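PDB 2RGY: transcriptional regulator, LacI family from Burkholderia phymatum, which probably represses or otherwise regulates transcription in response to a small effector, likely a sugar, bound between the two lobes of its periplasmic-binding-protein-like core. Local coordinates for residues V133-F138 and L166-F171; A179-L184 and L205-Q210; S21-I26 and I74-H79; L118-L123 and D148-E153. All blocks are in the same frame, centred on the assembly; numbering follows the deposited sequence.

Interaction 1 of 4, residues V133-F138 and L166-F171; sequences VISGPF and LIESDF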
loop_
_atom_site.group_PDB
_atom_site.type_symbol
_atom_site.label_atom_id
_atom_site.label_comp_id
_atom_site.label_asym_id
_atom_site.label_seq_id
_atom_site.Cartn_x
_atom_site.Cartn_y
_atom_site.Cartn_z
ATOM N N VAL A 133 -4.976 6.551 23.638
ATOM C CA VAL A 133 -4.546 7.026 22.331
ATOM C C VAL A 133 -3.158 6.545 21.911
ATOM O O VAL A 133 -2.225 6.528 22.710
ATOM C CB VAL A 133 -4.519 8.566 22.272
ATOM C CG1 VAL A 133 -4.081 9.012 20.890
ATOM C CG2 VAL A 133 -5.888 9.146 22.626
ATOM N N ILE A 134 -3.040 6.146 20.650
ATOM C CA ILE A 134 -1.766 5.725 20.080
ATOM C C ILE A 134 -1.572 6.741 18.964
ATOM O O ILE A 134 -2.301 6.723 17.977
ATOM C CB ILE A 134 -1.837 4.303 19.482
ATOM C CG1 ILE A 134 -1.964 3.270 20.605
ATOM C CG2 ILE A 134 -0.587 4.033 18.647
ATOM C CD1 ILE A 134 -2.115 1.850 20.112
ATOM N N SER A 135 -0.610 7.643 19.126
ATOM C CA SER A 135 -0.399 8.673 18.118
ATOM C C SER A 135 0.845 8.519 17.262
ATOM O O SER A 135 1.584 7.536 17.369
ATOM C CB SER A 135 -0.373 10.053 18.781
ATOM O OG SER A 135 0.925 10.380 19.270
ATOM N N GLY A 136 1.045 9.507 16.389
ATOM C CA GLY A 136 2.211 9.523 15.539
ATOM C C GLY A 136 3.241 10.340 16.282
ATOM O O GLY A 136 3.023 10.678 17.447
ATOM N N PRO A 137 4.377 10.670 15.655
ATOM C CA PRO A 137 5.385 11.461 16.357
ATOM C C PRO A 137 4.830 12.793 16.843
ATOM O O PRO A 137 4.053 13.454 16.149
ATOM C CB PRO A 137 6.489 11.633 15.311
ATOM C CG PRO A 137 5.777 11.451 13.997
ATOM C CD PRO A 137 4.820 10.333 14.293
ATOM N N PHE A 138 5.236 13.175 18.046
ATOM C CA PHE A 138 4.793 14.425 18.639
ATOM C C PHE A 138 5.266 15.627 17.833
ATOM O O PHE A 138 4.693 16.713 17.943
ATOM C CB PHE A 138 5.301 14.527 20.079
ATOM C CG PHE A 138 4.563 13.629 21.052
ATOM C CD1 PHE A 138 5.064 13.417 22.335
ATOM C CD2 PHE A 138 3.360 12.998 20.681
ATOM C CE1 PHE A 138 4.393 12.586 23.245
ATOM C CE2 PHE A 138 2.675 12.166 21.572
ATOM C CZ PHE A 138 3.195 11.959 22.863
ATOM N N LEU A 166 -1.411 7.863 26.579
ATOM C CA LEU A 166 -1.011 8.268 25.244
ATOM C C LEU A 166 0.353 7.669 24.910
ATOM O O LEU A 166 1.348 7.976 25.565
ATOM C CB LEU A 166 -0.941 9.800 25.197
ATOM C CG LEU A 166 -0.778 10.593 23.895
ATOM C CD1 LEU A 166 0.337 9.985 23.082
ATOM C CD2 LEU A 166 -2.073 10.605 23.098
ATOM N N ILE A 167 0.399 6.810 23.898
ATOM C CA ILE A 167 1.656 6.191 23.478
ATOM C C ILE A 167 2.119 6.860 22.186
ATOM O O ILE A 167 1.391 6.860 21.199
ATOM C CB ILE A 167 1.480 4.686 23.182
ATOM C CG1 ILE A 167 0.697 4.000 24.304
ATOM C CG2 ILE A 167 2.838 4.035 23.042
ATOM C CD1 ILE A 167 1.430 3.952 25.640
ATOM N N GLU A 168 3.316 7.438 22.189
ATOM C CA GLU A 168 3.838 8.080 20.986
ATOM C C GLU A 168 4.377 6.981 20.074
ATOM O O GLU A 168 5.107 6.096 20.526
ATOM C CB GLU A 168 4.971 9.050 21.329
ATOM C CG GLU A 168 5.296 10.037 20.208
ATOM C CD GLU A 168 6.639 10.737 20.398
ATOM O OE1 GLU A 168 7.075 10.925 21.560
ATOM O OE2 GLU A 168 7.257 11.118 19.384
ATOM N N SER A 169 4.008 7.029 18.796
ATOM C CA SER A 169 4.483 6.031 17.843
ATOM C C SER A 169 4.951 6.689 16.539
ATOM O O SER A 169 5.159 7.900 16.501
ATOM C CB SER A 169 3.396 4.994 17.566
ATOM O OG SER A 169 3.955 3.879 16.901
ATOM N N ASP A 170 5.094 5.908 15.468
ATOM C CA ASP A 170 5.595 6.460 14.213
ATOM C C ASP A 170 4.760 6.274 12.952
ATOM O O ASP A 170 5.286 6.414 11.856
ATOM C CB ASP A 170 6.997 5.903 13.954
ATOM C CG ASP A 170 6.993 4.396 13.778
ATOM O OD1 ASP A 170 5.892 3.804 13.745
ATOM O OD2 ASP A 170 8.084 3.801 13.663
ATOM N N PHE A 171 3.472 5.977 13.095
ATOM C CA PHE A 171 2.588 5.770 11.938
ATOM C C PHE A 171 2.804 4.466 11.162
ATOM O O PHE A 171 2.069 4.199 10.207
ATOM C CB PHE A 171 2.703 6.923 10.922
ATOM C CG PHE A 171 2.080 8.216 11.372
ATOM C CD1 PHE A 171 0.827 8.231 11.990
ATOM C CD2 PHE A 171 2.724 9.428 11.125
ATOM C CE1 PHE A 171 0.216 9.442 12.358
ATOM C CE2 PHE A 171 2.129 10.645 11.485
ATOM C CZ PHE A 171 0.869 10.651 12.102
#
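Glu-168 lays its side chain against the ring of Phe-138. Its CB meets the far end of the ring, 3.7 Å from CZ of Phe-138. Glu-168 CG sits over the ring centre in a CH-pi contact, 3.6 Å from the centroid of Phe-138 and 11° off the ring normal. The carboxylate then stacks on the ring, the two planes 18° apart, with Glu-168 OE1 3.3 Å from Phe-138 CD1. At the other branch, Glu-168 OE2 accepts the backbone N-H of Phe-138, N to OE2 3.2 Å; that bond is nearly straight at the hydrogen but arrives from above the carboxylate plane. At the edge of the same ring lies CD1 of Leu-166, while Leu-166 CD2 presses tightly on Val-133 CB at 3.3 Å. Beneath these side chains, strands 131-135 and 166-168 run parallel, as expected of a beta-alpha-beta unit whose crossover is helix 141-155. The evidence is an alternating pair of bonds: Ile-167 N to Val-133 O at 2.9 Å and Ser-135 N to Ile-167 O at 3.0 Å. Beyond the strand ends, Ser-169 N bonds only weakly to Ser-135 O, and Gly-136 CA rests over a face of the Phe-171 ring, offset toward its rim.

Interaction 2 of 4, residues A179-L184 and L205-Q210; sequences ATCQLL and LARFQQ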
loop_
_atom_site.group_PDB
_atom_site.type_symbol
_atom_site.label_atom_id
_atom_site.label_comp_id
_atom_site.label_asym_id
_atom_site.label_seq_id
_atom_site.Cartn_x
_atom_site.Cartn_y
_atom_site.Cartn_z
ATOM N N ALA A 179 3.160 -0.179 20.104
ATOM C CA ALA A 179 2.472 0.789 20.945
ATOM C C ALA A 179 1.269 0.144 21.627
ATOM O O ALA A 179 0.965 0.457 22.779
ATOM C CB ALA A 179 2.039 1.989 20.112
ATOM N N THR A 180 0.592 -0.762 20.924
ATOM C CA THR A 180 -0.562 -1.429 21.515
ATOM C C THR A 180 -0.069 -2.313 22.658
ATOM O O THR A 180 -0.676 -2.349 23.731
ATOM C CB THR A 180 -1.340 -2.293 20.488
ATOM O OG1 THR A 180 -1.825 -1.462 19.420
ATOM C CG2 THR A 180 -2.536 -2.948 21.159
ATOM N N CYS A 181 1.040 -3.010 22.432
ATOM C CA CYS A 181 1.600 -3.872 23.467
ATOM C C CYS A 181 1.992 -3.057 24.698
ATOM O O CYS A 181 1.703 -3.448 25.828
ATOM C CB CYS A 181 2.823 -4.620 22.931
ATOM S SG CYS A 181 2.398 -5.827 21.676
ATOM N N GLN A 182 2.650 -1.926 24.476
ATOM C CA GLN A 182 3.068 -1.072 25.574
ATOM C C GLN A 182 1.842 -0.632 26.378
ATOM O O GLN A 182 1.883 -0.573 27.610
ATOM C CB GLN A 182 3.818 0.150 25.041
ATOM C CG GLN A 182 4.433 1.029 26.134
ATOM C CD GLN A 182 5.112 2.284 25.588
ATOM O OE1 GLN A 182 5.932 2.217 24.668
ATOM N NE2 GLN A 182 4.778 3.435 26.164
ATOM N N LEU A 183 0.747 -0.348 25.678
ATOM C CA LEU A 183 -0.484 0.086 26.324
ATOM C C LEU A 183 -1.074 -1.004 27.211
ATOM O O LEU A 183 -1.386 -0.761 28.370
ATOM C CB LEU A 183 -1.510 0.504 25.269
ATOM C CG LEU A 183 -2.903 0.873 25.769
ATOM C CD1 LEU A 183 -2.829 2.080 26.711
ATOM C CD2 LEU A 183 -3.798 1.168 24.573
ATOM N N LEU A 184 -1.231 -2.202 26.662
ATOM C CA LEU A 184 -1.785 -3.336 27.408
ATOM C C LEU A 184 -0.927 -3.732 28.600
ATOM O O LEU A 184 -1.442 -4.159 29.643
ATOM C CB LEU A 184 -1.928 -4.545 26.484
ATOM C CG LEU A 184 -2.895 -4.345 25.329
ATOM C CD1 LEU A 184 -2.820 -5.519 24.366
ATOM C CD2 LEU A 184 -4.292 -4.180 25.891
ATOM N N LEU A 205 -5.699 -3.973 16.186
ATOM C CA LEU A 205 -6.690 -5.016 16.001
ATOM C C LEU A 205 -5.981 -6.359 15.942
ATOM O O LEU A 205 -6.547 -7.385 16.322
ATOM C CB LEU A 205 -7.465 -4.799 14.698
ATOM C CG LEU A 205 -8.359 -3.554 14.634
ATOM C CD1 LEU A 205 -9.105 -3.530 13.302
ATOM C CD2 LEU A 205 -9.337 -3.571 15.786
ATOM N N ALA A 206 -4.739 -6.343 15.458
ATOM C CA ALA A 206 -3.950 -7.562 15.334
ATOM C C ALA A 206 -3.600 -8.098 16.705
ATOM O O ALA A 206 -3.746 -9.285 16.960
ATOM C CB ALA A 206 -2.680 -7.301 14.541
ATOM N N ARG A 207 -3.137 -7.213 17.583
ATOM C CA ARG A 207 -2.756 -7.587 18.939
ATOM C C ARG A 207 -3.968 -8.049 19.732
ATOM O O ARG A 207 -3.940 -9.101 20.353
ATOM C CB ARG A 207 -2.087 -6.402 19.649
ATOM C CG ARG A 207 -1.549 -6.731 21.036
ATOM C CD ARG A 207 -0.754 -8.030 21.007
ATOM N NE ARG A 207 -0.120 -8.324 22.285
ATOM C CZ ARG A 207 0.434 -9.494 22.597
ATOM N NH1 ARG A 207 0.430 -10.490 21.724
ATOM N NH2 ARG A 207 0.985 -9.672 23.790
ATOM N N PHE A 208 -5.033 -7.256 19.705
ATOM C CA PHE A 208 -6.252 -7.608 20.422
ATOM C C PHE A 208 -6.747 -8.998 20.037
ATOM O O PHE A 208 -7.218 -9.745 20.885
ATOM C CB PHE A 208 -7.353 -6.585 20.133
ATOM C CG PHE A 208 -7.093 -5.227 20.727
ATOM C CD1 PHE A 208 -7.877 -4.135 20.354
ATOM C CD2 PHE A 208 -6.066 -5.036 21.659
ATOM C CE1 PHE A 208 -7.656 -2.869 20.895
ATOM C CE2 PHE A 208 -5.829 -3.764 22.215
ATOM C CZ PHE A 208 -6.633 -2.677 21.824
ATOM N N GLN A 209 -6.650 -9.337 18.754
ATOM C CA GLN A 209 -7.106 -10.640 18.285
ATOM C C GLN A 209 -6.208 -11.745 18.846
ATOM O O GLN A 209 -6.691 -12.819 19.215
ATOM C CB GLN A 209 -7.116 -10.674 16.750
ATOM C CG GLN A 209 -7.881 -11.845 16.109
ATOM C CD GLN A 209 -7.109 -13.157 16.125
ATOM O OE1 GLN A 209 -5.877 -13.163 16.130
ATOM N NE2 GLN A 209 -7.833 -14.276 16.109
ATOM N N GLN A 210 -4.910 -11.471 18.932
ATOM C CA GLN A 210 -3.964 -12.447 19.467
ATOM C C GLN A 210 -4.233 -12.745 20.947
ATOM O O GLN A 210 -3.965 -13.853 21.412
ATOM C CB GLN A 210 -2.519 -11.943 19.316
ATOM C CG GLN A 210 -2.080 -11.703 17.875
ATOM C CD GLN A 210 -0.666 -11.149 17.763
ATOM O OE1 GLN A 210 -0.048 -10.758 18.756
ATOM N NE2 GLN A 210 -0.154 -11.094 16.538
#
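Helix segments 179-184 and 205-210 approach to 9.7 Å between axes with their N-to-C directions 50° apart, and the nearest CA atoms are those of Thr-180 and Arg-207. That separation leaves the contact to side chains. Thr-180 supplies its methyl: CG2, trans to the backbone N across CA-CB, reaches Phe-208 CE2 at 3.6 Å and also touches Arg-207 CB at 3.8 Å, bridging the two neighbouring residues. Its hydroxyl bonds back to the carbonyl of Gly-176 in its own helix. One turn further on, Leu-184 divides its two branches. Leu-184 CD1 packs on Arg-207 CG at 3.8 Å, whereas CD2 approaches Phe-208 CE2 at 4.0 Å, and the leucine side chain crosses both partners at a slant. The arginine therefore contributes its aliphatic stem to the packing, and a bend at chi2 (47°) turns the remainder past Cys-181, whose SG lies 3.6 Å from Arg-207 NE, a contact without a hydrogen bond. The guanidinium is held from its own helix: Arg-207 NH1 donates to Gln-210 OE1 at 3.0 Å, with that oxygen close to the guanidinium plane. Gln-210 OE1 is also bonded to Tyr-177 OH, which carries the polar link back to helix 173-186. The two helices cover one side of the C-terminal sheet. Thr-180 rests on Ile-134 of strand 131-135 and Phe-208 on Val-221 of strand 220-223, while Ala-206 packs on Tyr-232 of the second subunit.

Interaction 3 of 4, residues S21-I26 and I74-H79; sequences SYYGTI and ISHDLH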
loop_
_atom_site.group_PDB
_atom_site.type_symbol
_atom_site.label_atom_id
_atom_site.label_comp_id
_atom_site.label_asym_id
_atom_site.label_seq_id
_atom_site.Cartn_x
_atom_site.Cartn_y
_atom_site.Cartn_z
ATOM N N SER A 21 -2.054 2.942 1.800
ATOM C CA SER A 21 -2.937 3.445 0.753
ATOM C C SER A 21 -3.043 4.975 0.763
ATOM O O SER A 21 -3.489 5.591 -0.204
ATOM C CB SER A 21 -4.327 2.813 0.882
ATOM O OG SER A 21 -4.898 3.073 2.152
ATOM N N TYR A 22 -2.624 5.584 1.868
ATOM C CA TYR A 22 -2.645 7.038 2.004
ATOM C C TYR A 22 -1.644 7.616 0.999
ATOM O O TYR A 22 -1.969 8.509 0.221
ATOM C CB TYR A 22 -2.250 7.439 3.428
ATOM C CG TYR A 22 -2.147 8.928 3.637
ATOM C CD1 TYR A 22 -3.291 9.727 3.735
ATOM C CD2 TYR A 22 -0.902 9.542 3.725
ATOM C CE1 TYR A 22 -3.187 11.112 3.920
ATOM C CE2 TYR A 22 -0.786 10.914 3.909
ATOM C CZ TYR A 22 -1.931 11.695 4.004
ATOM O OH TYR A 22 -1.790 13.054 4.171
ATOM N N TYR A 23 -0.421 7.096 1.010
ATOM C CA TYR A 23 0.580 7.587 0.079
ATOM C C TYR A 23 0.271 7.112 -1.333
ATOM O O TYR A 23 0.591 7.798 -2.297
ATOM C CB TYR A 23 1.976 7.159 0.522
ATOM C CG TYR A 23 2.370 7.841 1.811
ATOM C CD1 TYR A 23 2.557 9.220 1.856
ATOM C CD2 TYR A 23 2.475 7.123 2.997
ATOM C CE1 TYR A 23 2.831 9.874 3.057
ATOM C CE2 TYR A 23 2.751 7.762 4.206
ATOM C CZ TYR A 23 2.927 9.141 4.226
ATOM O OH TYR A 23 3.185 9.788 5.417
ATOM N N GLY A 24 -0.358 5.947 -1.454
ATOM C CA GLY A 24 -0.719 5.453 -2.770
ATOM C C GLY A 24 -1.711 6.405 -3.419
ATOM O O GLY A 24 -1.667 6.643 -4.627
ATOM N N THR A 25 -2.611 6.954 -2.611
ATOM C CA THR A 25 -3.620 7.893 -3.099
ATOM C C THR A 25 -2.966 9.155 -3.654
ATOM O O THR A 25 -3.358 9.675 -4.696
ATOM C CB THR A 25 -4.577 8.304 -1.961
ATOM O OG1 THR A 25 -5.203 7.126 -1.433
ATOM C CG2 THR A 25 -5.646 9.266 -2.474
ATOM N N ILE A 26 -1.962 9.640 -2.935
ATOM C CA ILE A 26 -1.241 10.838 -3.335
ATOM C C ILE A 26 -0.501 10.579 -4.638
ATOM O O ILE A 26 -0.514 11.420 -5.534
ATOM C CB ILE A 26 -0.253 11.247 -2.234
ATOM C CG1 ILE A 26 -1.033 11.597 -0.967
ATOM C CG2 ILE A 26 0.589 12.426 -2.676
ATOM C CD1 ILE A 26 -0.159 11.814 0.236
ATOM N N ILE A 74 5.379 16.182 0.514
ATOM C CA ILE A 74 4.639 15.822 1.716
ATOM C C ILE A 74 5.602 15.100 2.644
ATOM O O ILE A 74 6.232 14.118 2.262
ATOM C CB ILE A 74 3.413 14.912 1.446
ATOM C CG1 ILE A 74 2.737 14.557 2.777
ATOM C CG2 ILE A 74 3.820 13.654 0.725
ATOM C CD1 ILE A 74 1.418 13.812 2.622
ATOM N N SER A 75 5.727 15.614 3.861
ATOM C CA SER A 75 6.614 15.028 4.851
ATOM C C SER A 75 6.337 15.665 6.194
ATOM O O SER A 75 6.179 16.879 6.292
ATOM C CB SER A 75 8.076 15.269 4.467
ATOM O OG SER A 75 8.955 14.987 5.549
ATOM N N HIS A 76 6.262 14.840 7.231
ATOM C CA HIS A 76 6.031 15.357 8.566
ATOM C C HIS A 76 7.339 15.327 9.347
ATOM O O HIS A 76 7.358 15.613 10.544
ATOM C CB HIS A 76 4.962 14.526 9.279
ATOM C CG HIS A 76 5.351 13.096 9.487
ATOM N ND1 HIS A 76 6.413 12.727 10.288
ATOM C CD2 HIS A 76 4.821 11.949 9.009
ATOM C CE1 HIS A 76 6.515 11.409 10.293
ATOM N NE2 HIS A 76 5.563 10.912 9.526
ATOM N N ASP A 77 8.425 14.971 8.663
ATOM C CA ASP A 77 9.756 14.909 9.274
ATOM C C ASP A 77 10.499 16.224 9.049
ATOM O O ASP A 77 11.417 16.569 9.793
ATOM C CB ASP A 77 10.584 13.772 8.664
ATOM C CG ASP A 77 10.057 12.401 9.027
ATOM O OD1 ASP A 77 10.158 12.020 10.208
ATOM O OD2 ASP A 77 9.544 11.696 8.132
ATOM N N LEU A 78 10.118 16.947 8.001
ATOM C CA LEU A 78 10.755 18.222 7.708
ATOM C C LEU A 78 10.318 19.243 8.750
ATOM O O LEU A 78 9.220 19.158 9.292
ATOM C CB LEU A 78 10.354 18.726 6.320
ATOM C CG LEU A 78 10.776 17.937 5.077
ATOM C CD1 LEU A 78 10.121 18.573 3.867
ATOM C CD2 LEU A 78 12.303 17.955 4.918
ATOM N N HIS A 79 11.185 20.201 9.039
ATOM C CA HIS A 79 10.850 21.246 9.997
ATOM C C HIS A 79 10.416 22.449 9.190
ATOM O O HIS A 79 10.817 22.591 8.038
ATOM C CB HIS A 79 12.063 21.595 10.855
ATOM C CG HIS A 79 12.370 20.566 11.892
ATOM N ND1 HIS A 79 11.996 19.246 11.757
ATOM C CD2 HIS A 79 13.055 20.647 13.056
ATOM C CE1 HIS A 79 12.440 18.557 12.793
ATOM N NE2 HIS A 79 13.086 19.384 13.596
#
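Ile-74 is extended through both torsions (chi1 178°, chi2 173°), which carries its CD1 out to the helix segment 21-26, where the side chains of Tyr-22 and Ile-26 arrive from successive turns. Tyr-22 swings its ring away from its backbone N (chi1 176°), whereas CD1 of Ile-26 comes forward from the next turn. The delta methyls of Ile-26 and Ile-74 meet at 3.5 Å between CD1 and CD1, a tight carbon pair. From Tyr-22, CE2 and OH come to Ile-74 CD1 at a slant, at 3.9 Å and 3.6 Å. Tyr-23 adds a looser touch, its CE1 4.2 Å from Ile-74 CD1, and Tyr-22 turns its edge to a face of the Tyr-23 ring, CD2 standing over the centre. Further along the loop, Ser-75 OG accepts the backbone N-H of Asp-77, N to OG 3.2 Å, an ST turn that shapes the chain on its way to helix 80-89. Tyr-22 also touches Asn-97 and Asp-227, and the His-76 ring meets that of Phe-171. The start of helix 21-36 and the loop after strand 70-73 thus lie at the C-terminal ends of the strands of the parallel sheet of the N-terminal lobe, facing the second lobe, the region where relatives with the periplasmic-binding-protein fold commonly hold their ligand.

Interaction 4 of 4, residues L118-L123 and D148-E153; sequences LAAATL and DGFFDE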
loop_
_atom_site.group_PDB
_atom_site.type_symbol
_atom_site.label_atom_id
_atom_site.label_comp_id
_atom_site.label_asym_id
_atom_site.label_seq_id
_atom_site.Cartn_x
_atom_site.Cartn_y
_atom_site.Cartn_z
ATOM N N LEU A 118 -13.877 14.789 15.894
ATOM C CA LEU A 118 -14.841 13.768 15.478
ATOM C C LEU A 118 -14.497 12.381 16.039
ATOM O O LEU A 118 -15.387 11.603 16.367
ATOM C CB LEU A 118 -14.915 13.699 13.947
ATOM C CG LEU A 118 -15.544 14.890 13.216
ATOM C CD1 LEU A 118 -15.458 14.690 11.716
ATOM C CD2 LEU A 118 -16.991 15.038 13.627
ATOM N N ALA A 119 -13.211 12.077 16.142
ATOM C CA ALA A 119 -12.779 10.796 16.669
ATOM C C ALA A 119 -13.209 10.692 18.126
ATOM O O ALA A 119 -13.757 9.677 18.554
ATOM C CB ALA A 119 -11.270 10.666 16.563
ATOM N N ALA A 120 -12.956 11.750 18.886
ATOM C CA ALA A 120 -13.329 11.764 20.287
ATOM C C ALA A 120 -14.844 11.686 20.447
ATOM O O ALA A 120 -15.342 10.912 21.258
ATOM C CB ALA A 120 -12.793 13.023 20.964
ATOM N N ALA A 121 -15.576 12.480 19.671
ATOM C CA ALA A 121 -17.033 12.502 19.757
ATOM C C ALA A 121 -17.653 11.157 19.431
ATOM O O ALA A 121 -18.660 10.774 20.025
ATOM C CB ALA A 121 -17.598 13.569 18.834
ATOM N N THR A 122 -17.066 10.446 18.474
ATOM C CA THR A 122 -17.583 9.137 18.107
ATOM C C THR A 122 -17.503 8.243 19.342
ATOM O O THR A 122 -18.494 7.638 19.749
ATOM C CB THR A 122 -16.762 8.486 16.966
ATOM O OG1 THR A 122 -16.712 9.362 15.836
ATOM C CG2 THR A 122 -17.405 7.176 16.540
ATOM N N LEU A 123 -16.325 8.181 19.951
ATOM C CA LEU A 123 -16.126 7.358 21.136
ATOM C C LEU A 123 -17.001 7.799 22.310
ATOM O O LEU A 123 -17.685 6.988 22.929
ATOM C CB LEU A 123 -14.656 7.388 21.557
ATOM C CG LEU A 123 -13.691 6.738 20.557
ATOM C CD1 LEU A 123 -12.246 6.918 21.013
ATOM C CD2 LEU A 123 -14.035 5.260 20.413
ATOM N N ASP A 148 -4.863 17.717 19.458
ATOM C CA ASP A 148 -5.435 18.908 20.068
ATOM C C ASP A 148 -6.958 18.865 19.967
ATOM O O ASP A 148 -7.652 19.060 20.962
ATOM C CB ASP A 148 -4.892 20.159 19.385
ATOM C CG ASP A 148 -3.515 20.546 19.889
ATOM O OD1 ASP A 148 -2.858 19.727 20.585
ATOM O OD2 ASP A 148 -3.083 21.676 19.584
ATOM N N GLY A 149 -7.466 18.607 18.764
ATOM C CA GLY A 149 -8.904 18.528 18.559
ATOM C C GLY A 149 -9.515 17.402 19.368
ATOM O O GLY A 149 -10.613 17.533 19.916
ATOM N N PHE A 150 -8.809 16.284 19.438
ATOM C CA PHE A 150 -9.288 15.140 20.202
ATOM C C PHE A 150 -9.470 15.546 21.666
ATOM O O PHE A 150 -10.526 15.327 22.257
ATOM C CB PHE A 150 -8.269 14.004 20.119
ATOM C CG PHE A 150 -8.678 12.767 20.859
ATOM C CD1 PHE A 150 -9.614 11.889 20.314
ATOM C CD2 PHE A 150 -8.104 12.460 22.092
ATOM C CE1 PHE A 150 -9.967 10.709 20.987
ATOM C CE2 PHE A 150 -8.449 11.290 22.771
ATOM C CZ PHE A 150 -9.382 10.410 22.215
ATOM N N PHE A 151 -8.433 16.147 22.242
ATOM C CA PHE A 151 -8.484 16.548 23.634
ATOM C C PHE A 151 -9.363 17.745 23.951
ATOM O O PHE A 151 -9.769 17.907 25.099
ATOM C CB PHE A 151 -7.071 16.746 24.161
ATOM C CG PHE A 151 -6.319 15.455 24.318
ATOM C CD1 PHE A 151 -6.736 14.514 25.259
ATOM C CD2 PHE A 151 -5.223 15.160 23.508
ATOM C CE1 PHE A 151 -6.075 13.282 25.398
ATOM C CE2 PHE A 151 -4.543 13.935 23.627
ATOM C CZ PHE A 151 -4.971 12.992 24.575
ATOM N N ASP A 152 -9.658 18.580 22.953
ATOM C CA ASP A 152 -10.544 19.716 23.188
ATOM C C ASP A 152 -11.915 19.111 23.464
ATOM O O ASP A 152 -12.580 19.477 24.425
ATOM C CB ASP A 152 -10.661 20.628 21.960
ATOM C CG ASP A 152 -9.429 21.484 21.731
ATOM O OD1 ASP A 152 -8.650 21.697 22.684
ATOM O OD2 ASP A 152 -9.249 21.964 20.588
ATOM N N GLU A 153 -12.322 18.176 22.613
ATOM C CA GLU A 153 -13.615 17.508 22.750
ATOM C C GLU A 153 -13.710 16.773 24.090
ATOM O O GLU A 153 -14.761 16.784 24.739
ATOM C CB GLU A 153 -13.812 16.529 21.597
ATOM C CG GLU A 153 -15.153 15.809 21.577
ATOM C CD GLU A 153 -16.328 16.741 21.325
ATOM O OE1 GLU A 153 -16.133 17.816 20.707
ATOM O OE2 GLU A 153 -17.459 16.388 21.728
#
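Helices 112-125 and 141-155 pack together beside strand 131-135 of the C-terminal sheet, and Ala-120 and Phe-150 make the close approach between them. The short segments run 39° apart with axes 7.9 Å from each other, a spacing that small side chains on helix 112-125 permit. Ala-120 CB lies 3.4 Å from Phe-150 CD1, an oblique contact, and 3.7 Å from Glu-153 CG, so this one methyl fits between residues a turn apart on the other helix. Phe-150 reaches it because its CG stands opposite the backbone N (chi1 -179°). Around the rim of that ring, near its plane, come Ala-119 CB at 4.3 Å from CD1 and Leu-123 CD1 at 4.4 Å from CE1 of Phe-150. In the alpha/beta sandwich of this lobe, the ring also faces inward: it stacks with Phe-194 and touches Val-133, linking the helix pair to the sheet. Glu-153 follows a different path. Its CG, anti to the backbone N, lies near Ala-121 N; the bend at chi2 (66°) then turns the carboxylate so that Glu-153 OE2 comes 4.0 Å from Ala-121 CB, while OE1 forms a salt bridge with Arg-156 of its own chain.

From the N terminus, interaction 3 comes first, joining the start of helix 21-36 to the loop after strand 70-73 and closing a long loop before any other contact opens. Interaction 4 opens next on helix 112-125; interaction 1 opens on strand 131-135 before interaction 4 closes on helix 141-155, so the two cross, and they also touch in space. Interaction 1 closes at 166-171, and interaction 2 follows in series. Interactions 4 and 2 lie on helices flanking the sheet that interaction 1 belongs to, Ile-134 and Ile-167 packing on Ala-179. Across the gap between the lobes, interactions 1 and 3 touch through Pro-137 and His-76.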